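Local coordinates for cutinase-like protein (Cryptococcus sp., PDB 2CZQ) that probably hydrolyses carboxylic esters, as a secreted cutinase-like enzyme with an alpha/beta hydrolase fold, at residues T29-I34 against I80-S85; L11-G16 against Q21-G26. All blocks are in the same frame, centred on the assembly; numbering follows the deposited sequence. Where two conformers were deposited one is given.

Contact 1: T29-I34 against I80-S85; sequences TMNSQI and ILQGYS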
loop_
_atom_site.group_PDB
_atom_site.type_symbol
_atom_site.label_atom_id
_atom_site.label_comp_id
_atom_site.label_asym_id
_atom_site.label_seq_id
_atom_site.Cartn_x
_atom_site.Cartn_y
_atom_site.Cartn_z
ATOM N N THR A 29 10.354 -2.459 -8.104
ATOM C CA THR A 29 11.362 -3.420 -7.696
ATOM C C THR A 29 10.769 -4.523 -6.833
ATOM O O THR A 29 10.924 -5.703 -7.147
ATOM C CB THR A 29 12.520 -2.713 -7.008
ATOM O OG1 THR A 29 13.209 -1.949 -8.001
ATOM C CG2 THR A 29 13.561 -3.716 -6.503
ATOM N N MET A 30 10.056 -4.156 -5.774
ATOM C CA MET A 30 9.508 -5.187 -4.903
ATOM C C MET A 30 8.580 -6.119 -5.670
ATOM O O MET A 30 8.568 -7.322 -5.418
ATOM C CB MET A 30 8.815 -4.599 -3.671
ATOM C CG MET A 30 7.511 -3.853 -3.938
ATOM S SD MET A 30 6.819 -3.119 -2.453
ATOM C CE MET A 30 7.961 -1.751 -2.177
ATOM N N ASN A 31 7.815 -5.579 -6.618
ATOM C CA ASN A 31 6.881 -6.423 -7.350
ATOM C C ASN A 31 7.562 -7.375 -8.313
ATOM O O ASN A 31 7.087 -8.495 -8.510
ATOM C CB ASN A 31 5.797 -5.591 -8.015
ATOM C CG ASN A 31 4.818 -5.039 -7.010
ATOM O OD1 ASN A 31 4.854 -5.411 -5.839
ATOM N ND2 ASN A 31 3.926 -4.171 -7.464
ATOM N N SER A 32 8.685 -6.951 -8.889
ATOM C CA SER A 32 9.523 -7.876 -9.641
ATOM C C SER A 32 10.015 -9.013 -8.736
ATOM O O SER A 32 10.071 -10.163 -9.153
ATOM C CB SER A 32 10.672 -7.147 -10.346
ATOM O OG SER A 32 11.696 -6.785 -9.444
ATOM N N GLN A 33 10.352 -8.691 -7.490
ATOM C CA GLN A 33 10.815 -9.699 -6.541
ATOM C C GLN A 33 9.699 -10.650 -6.114
ATOM O O GLN A 33 9.901 -11.862 -6.045
ATOM C CB GLN A 33 11.415 -9.039 -5.304
ATOM C CG GLN A 33 12.658 -8.214 -5.549
ATOM C CD GLN A 33 13.218 -7.711 -4.249
ATOM O OE1 GLN A 33 14.084 -8.358 -3.648
ATOM N NE2 GLN A 33 12.703 -6.586 -3.780
ATOM N N ILE A 34 8.526 -10.097 -5.819
ATOM C CA ILE A 34 7.404 -10.900 -5.336
ATOM C C ILE A 34 6.958 -11.875 -6.419
ATOM O O ILE A 34 6.803 -13.068 -6.158
ATOM C CB ILE A 34 6.220 -10.009 -4.898
ATOM C CG1 ILE A 34 6.593 -9.119 -3.709
ATOM C CG2 ILE A 34 4.992 -10.860 -4.567
ATOM C CD1 ILE A 34 5.772 -7.841 -3.638
ATOM N N ILE A 80 -2.552 -8.255 -2.256
ATOM C CA ILE A 80 -1.806 -7.252 -1.500
ATOM C C ILE A 80 -2.201 -5.909 -2.100
ATOM O O ILE A 80 -2.162 -5.738 -3.320
ATOM C CB ILE A 80 -0.276 -7.444 -1.623
ATOM C CG1 ILE A 80 0.162 -8.846 -1.174
ATOM C CG2 ILE A 80 0.469 -6.337 -0.859
ATOM C CD1 ILE A 80 -0.027 -9.148 0.309
ATOM N N LEU A 81 -2.600 -4.964 -1.254
ATOM C CA LEU A 81 -2.895 -3.606 -1.703
ATOM C C LEU A 81 -1.708 -2.706 -1.400
ATOM O O LEU A 81 -1.248 -2.652 -0.257
ATOM C CB LEU A 81 -4.145 -3.044 -1.021
ATOM C CG LEU A 81 -5.403 -3.914 -1.051
ATOM C CD1 LEU A 81 -6.568 -3.168 -0.421
ATOM C CD2 LEU A 81 -5.742 -4.379 -2.462
ATOM N N GLN A 82 -1.227 -2.009 -2.426
ATOM C CA GLN A 82 -0.060 -1.145 -2.322
ATOM C C GLN A 82 -0.458 0.250 -2.746
ATOM O O GLN A 82 -1.143 0.416 -3.754
ATOM C CB GLN A 82 1.046 -1.650 -3.243
ATOM C CG GLN A 82 1.484 -3.077 -2.958
ATOM C CD GLN A 82 2.356 -3.661 -4.051
ATOM O OE1 GLN A 82 2.155 -3.374 -5.231
ATOM N NE2 GLN A 82 3.322 -4.493 -3.660
ATOM N N GLY A 83 -0.020 1.262 -2.004
ATOM C CA GLY A 83 -0.314 2.629 -2.385
ATOM C C GLY A 83 0.808 3.580 -2.035
ATOM O O GLY A 83 1.391 3.483 -0.951
ATOM N N TYR A 84 1.111 4.486 -2.963
ATOM C CA TYR A 84 2.138 5.507 -2.783
ATOM C C TYR A 84 1.506 6.888 -2.875
ATOM O O TYR A 84 0.850 7.211 -3.866
ATOM C CB TYR A 84 3.205 5.357 -3.869
ATOM C CG TYR A 84 4.201 6.498 -3.957
ATOM C CD1 TYR A 84 4.835 7.012 -2.818
ATOM C CD2 TYR A 84 4.498 7.076 -5.189
ATOM C CE1 TYR A 84 5.750 8.062 -2.910
ATOM C CE2 TYR A 84 5.398 8.122 -5.294
ATOM C CZ TYR A 84 6.021 8.614 -4.156
ATOM O OH TYR A 84 6.918 9.651 -4.283
ATOM N N SER A 85 1.724 7.706 -1.842
ATOM C CA SER A 85 1.326 9.114 -1.862
ATOM C C SER A 85 -0.194 9.214 -2.060
ATOM O O SER A 85 -0.933 8.633 -1.263
ATOM C CB SER A 85 2.152 9.898 -2.886
ATOM O OG SER A 85 2.058 11.279 -2.628
#

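Contact 2: L11-G16 against Q21-G26; sequences LINTRG and QGQSAG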
loop_
_atom_site.group_PDB
_atom_site.type_symbol
_atom_site.label_atom_id
_atom_site.label_comp_id
_atom_site.label_asym_id
_atom_site.label_seq_id
_atom_site.Cartn_x
_atom_site.Cartn_y
_atom_site.Cartn_z
ATOM N N LEU A 11 -1.256 -8.117 -6.972
ATOM C CA LEU A 11 -0.640 -6.968 -6.327
ATOM C C LEU A 11 -1.305 -5.744 -6.935
ATOM O O LEU A 11 -0.998 -5.350 -8.060
ATOM C CB LEU A 11 0.875 -6.970 -6.567
ATOM C CG LEU A 11 1.600 -8.282 -6.232
ATOM C CD1 LEU A 11 3.063 -8.213 -6.633
ATOM C CD2 LEU A 11 1.470 -8.633 -4.753
ATOM N N ILE A 12 -2.274 -5.194 -6.211
ATOM C CA ILE A 12 -3.004 -4.025 -6.670
ATOM C C ILE A 12 -2.239 -2.817 -6.169
ATOM O O ILE A 12 -2.101 -2.633 -4.958
ATOM C CB ILE A 12 -4.450 -4.018 -6.109
ATOM C CG1 ILE A 12 -5.269 -5.182 -6.684
ATOM C CG2 ILE A 12 -5.129 -2.663 -6.376
ATOM C CD1 ILE A 12 -6.643 -5.359 -6.050
ATOM N N ASN A 13 -1.732 -2.008 -7.094
ATOM C CA ASN A 13 -0.954 -0.841 -6.702
ATOM C C ASN A 13 -1.547 0.435 -7.259
ATOM O O ASN A 13 -1.919 0.503 -8.438
ATOM C CB ASN A 13 0.530 -0.994 -7.072
ATOM C CG ASN A 13 0.796 -0.797 -8.554
ATOM O OD1 ASN A 13 1.270 0.263 -8.972
ATOM N ND2 ASN A 13 0.494 -1.814 -9.357
ATOM N N THR A 14 -1.643 1.436 -6.388
ATOM C CA THR A 14 -2.198 2.730 -6.734
ATOM C C THR A 14 -1.093 3.773 -6.624
ATOM O O THR A 14 -0.446 3.917 -5.579
ATOM C CB THR A 14 -3.380 3.061 -5.820
ATOM O OG1 THR A 14 -4.311 1.974 -5.850
ATOM C CG2 THR A 14 -4.163 4.257 -6.352
ATOM N N ARG A 15 -0.886 4.496 -7.719
ATOM C CA ARG A 15 0.284 5.342 -7.893
ATOM C C ARG A 15 0.106 6.743 -7.319
ATOM O O ARG A 15 -0.992 7.142 -6.913
ATOM C CB ARG A 15 0.637 5.424 -9.375
ATOM C CG ARG A 15 -0.278 6.318 -10.184
ATOM C CD ARG A 15 -0.179 6.040 -11.655
ATOM N NE ARG A 15 -0.911 6.984 -12.492
ATOM C CZ ARG A 15 -2.207 6.911 -12.761
ATOM N NH1 ARG A 15 -2.955 5.947 -12.236
ATOM N NH2 ARG A 15 -2.761 7.804 -13.568
ATOM N N GLY A 16 1.208 7.483 -7.290
ATOM C CA GLY A 16 1.201 8.859 -6.835
ATOM C C GLY A 16 0.842 9.853 -7.925
ATOM O O GLY A 16 0.892 9.551 -9.128
ATOM N N GLN A 21 -0.066 6.562 -15.899
ATOM C CA GLN A 21 -0.868 5.362 -15.729
ATOM C C GLN A 21 -0.004 4.153 -16.087
ATOM O O GLN A 21 0.637 4.129 -17.137
ATOM C CB GLN A 21 -2.115 5.427 -16.604
ATOM C CG GLN A 21 -3.052 4.226 -16.460
ATOM C CD GLN A 21 -3.657 4.106 -15.067
ATOM O OE1 GLN A 21 -4.380 4.998 -14.619
ATOM N NE2 GLN A 21 -3.353 3.011 -14.376
ATOM N N GLY A 22 0.019 3.167 -15.197
ATOM C CA GLY A 22 0.998 2.098 -15.228
ATOM C C GLY A 22 1.411 1.814 -13.800
ATOM O O GLY A 22 0.889 2.434 -12.868
ATOM N N GLN A 23 2.338 0.884 -13.612
ATOM C CA GLN A 23 2.788 0.556 -12.267
ATOM C C GLN A 23 3.489 1.751 -11.632
ATOM O O GLN A 23 4.257 2.457 -12.288
ATOM C CB GLN A 23 3.715 -0.656 -12.287
ATOM C CG GLN A 23 4.047 -1.152 -10.889
ATOM C CD GLN A 23 4.912 -2.401 -10.834
ATOM O OE1 GLN A 23 5.047 -2.981 -9.768
ATOM N NE2 GLN A 23 5.501 -2.807 -11.951
ATOM N N SER A 24 3.225 1.984 -10.351
ATOM C CA SER A 24 3.944 3.023 -9.633
ATOM C C SER A 24 5.419 2.668 -9.519
ATOM O O SER A 24 5.779 1.513 -9.242
ATOM C CB SER A 24 3.365 3.187 -8.233
ATOM O OG SER A 24 4.105 4.138 -7.485
ATOM N N ALA A 25 6.277 3.668 -9.702
ATOM C CA ALA A 25 7.697 3.503 -9.434
ATOM C C ALA A 25 7.927 3.049 -7.995
ATOM O O ALA A 25 8.937 2.409 -7.706
ATOM C CB ALA A 25 8.439 4.794 -9.701
ATOM N N GLY A 26 6.994 3.374 -7.100
ATOM C CA GLY A 26 7.105 2.975 -5.709
ATOM C C GLY A 26 7.165 1.477 -5.466
ATOM O O GLY A 26 7.674 1.059 -4.431
HETATM O O HOH W 1 -0.290 2.188 -10.440
#

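Contact 1: T29-I34 against I80-S85
Asn31 on the helix and Gln82 on the strand come at each other from opposite directions, and their carboxamides meet nearly coplanar, with 7° between the planes, pairing as a closed two-bond ring. Gln82 NE2 donates to Asn31 OD1 at 2.8 Å, the acceptor lying in the amide plane of Gln82; in return Asn31 ND2 donates to Gln82 OE1 at 3.0 Å. Both carbonyl oxygens are approached in plane on a lone pair, and both N-H groups point nearly straight at their acceptors (167° and 163°). Each amide's rotation is thereby fixed. Gln82 reaches the helix because its chain runs out almost straight past CG.

The strand belongs to the central parallel sheet of the alpha/beta hydrolase fold, and helix 28-37 packs on one face of it, running nearly antiparallel to the strand; the axes of segments 29-34 and 80-84 approach to 12.2 Å. That wide gap is bridged by the amide pair.

Apolar groups flank the pair at longer range: Met30 SD comes to 3.9 Å from Gln82 NE2, the Met30 and Gln82 chains running past one another and pointing opposite ways, while Ile34 CD1 stands 4.1 Å from the same nitrogen. Leu11 of the adjoining strand also packs on Asn31.

Contact 2: L11-G16 against Q21-G26
Asn13 OD1 is held by the backbone N of Ser24 at 2.9 Å, a firm donor, and a bound water lies 2.9 Å from it. The Ser24 N-H points almost exactly at the oxygen (175°), although the nitrogen is tilted 20° from the carbonyl plane. The same water is 2.7 Å from Gly22 O and probably links the two oxygens, which would give the strand side chain a second, indirect hold on the loop backbone. A chi1 of 76° tucks Asn13 CG in beside both backbone neighbours of CA and turns the amide toward the loop; there Gln23 CG rests against it.

The extended Arg15 chain crosses Gln21 at about a right angle, and one face of its guanidinium is covered by Gln21 CA, 3.5 Å above its centre. The amide of Gln21 is steeply inclined to the guanidinium, with NE2 hydrogen-bonded to Thr46 O, and Arg15 NE is bonded to Glu19 O. Nearer the backbone, Arg15 CB meets Ser24 CB at 3.7 Å. Ser24 OG takes a hydrogen bond from Gly26 N (3.0 Å), an ST turn just before helix 28-37, and is also bonded to Glu19 OE1.

The connection between strand 9-14 and helix 28-37 thus folds back over the strand's C-terminal end, flanked by strand 41-45, where Asn45 OD1 accepts from Asn13 ND2, and strand 78-84, where Tyr84 touches Ser24.

Contacts 1 and 2 lie in series along the chain, their centres about 8 Å apart, and join in the sheet and through side chains. Strands 9-14 and 78-84 are neighbours, with Gln82 N probably bonded to Ile12 O at 2.8 Å. Gln23 OE1 of contact 2 probably accepts from Asn31 ND2 of contact 1 at 2.8 Å, and Gln82 OE1 packs on Asn13 CB at 3.4 Å. Both lead toward the presumed active site: Ser85 fits a nucleophile elbow and is hydrogen-bonded to His180, consistent with a Ser-His-Asp triad completed by Asp165. Gly16 of contact 2 touches these residues and lies about 3 Å, between nearest atoms, from a 1,2-ethanediol probably from the crystallisation liquor.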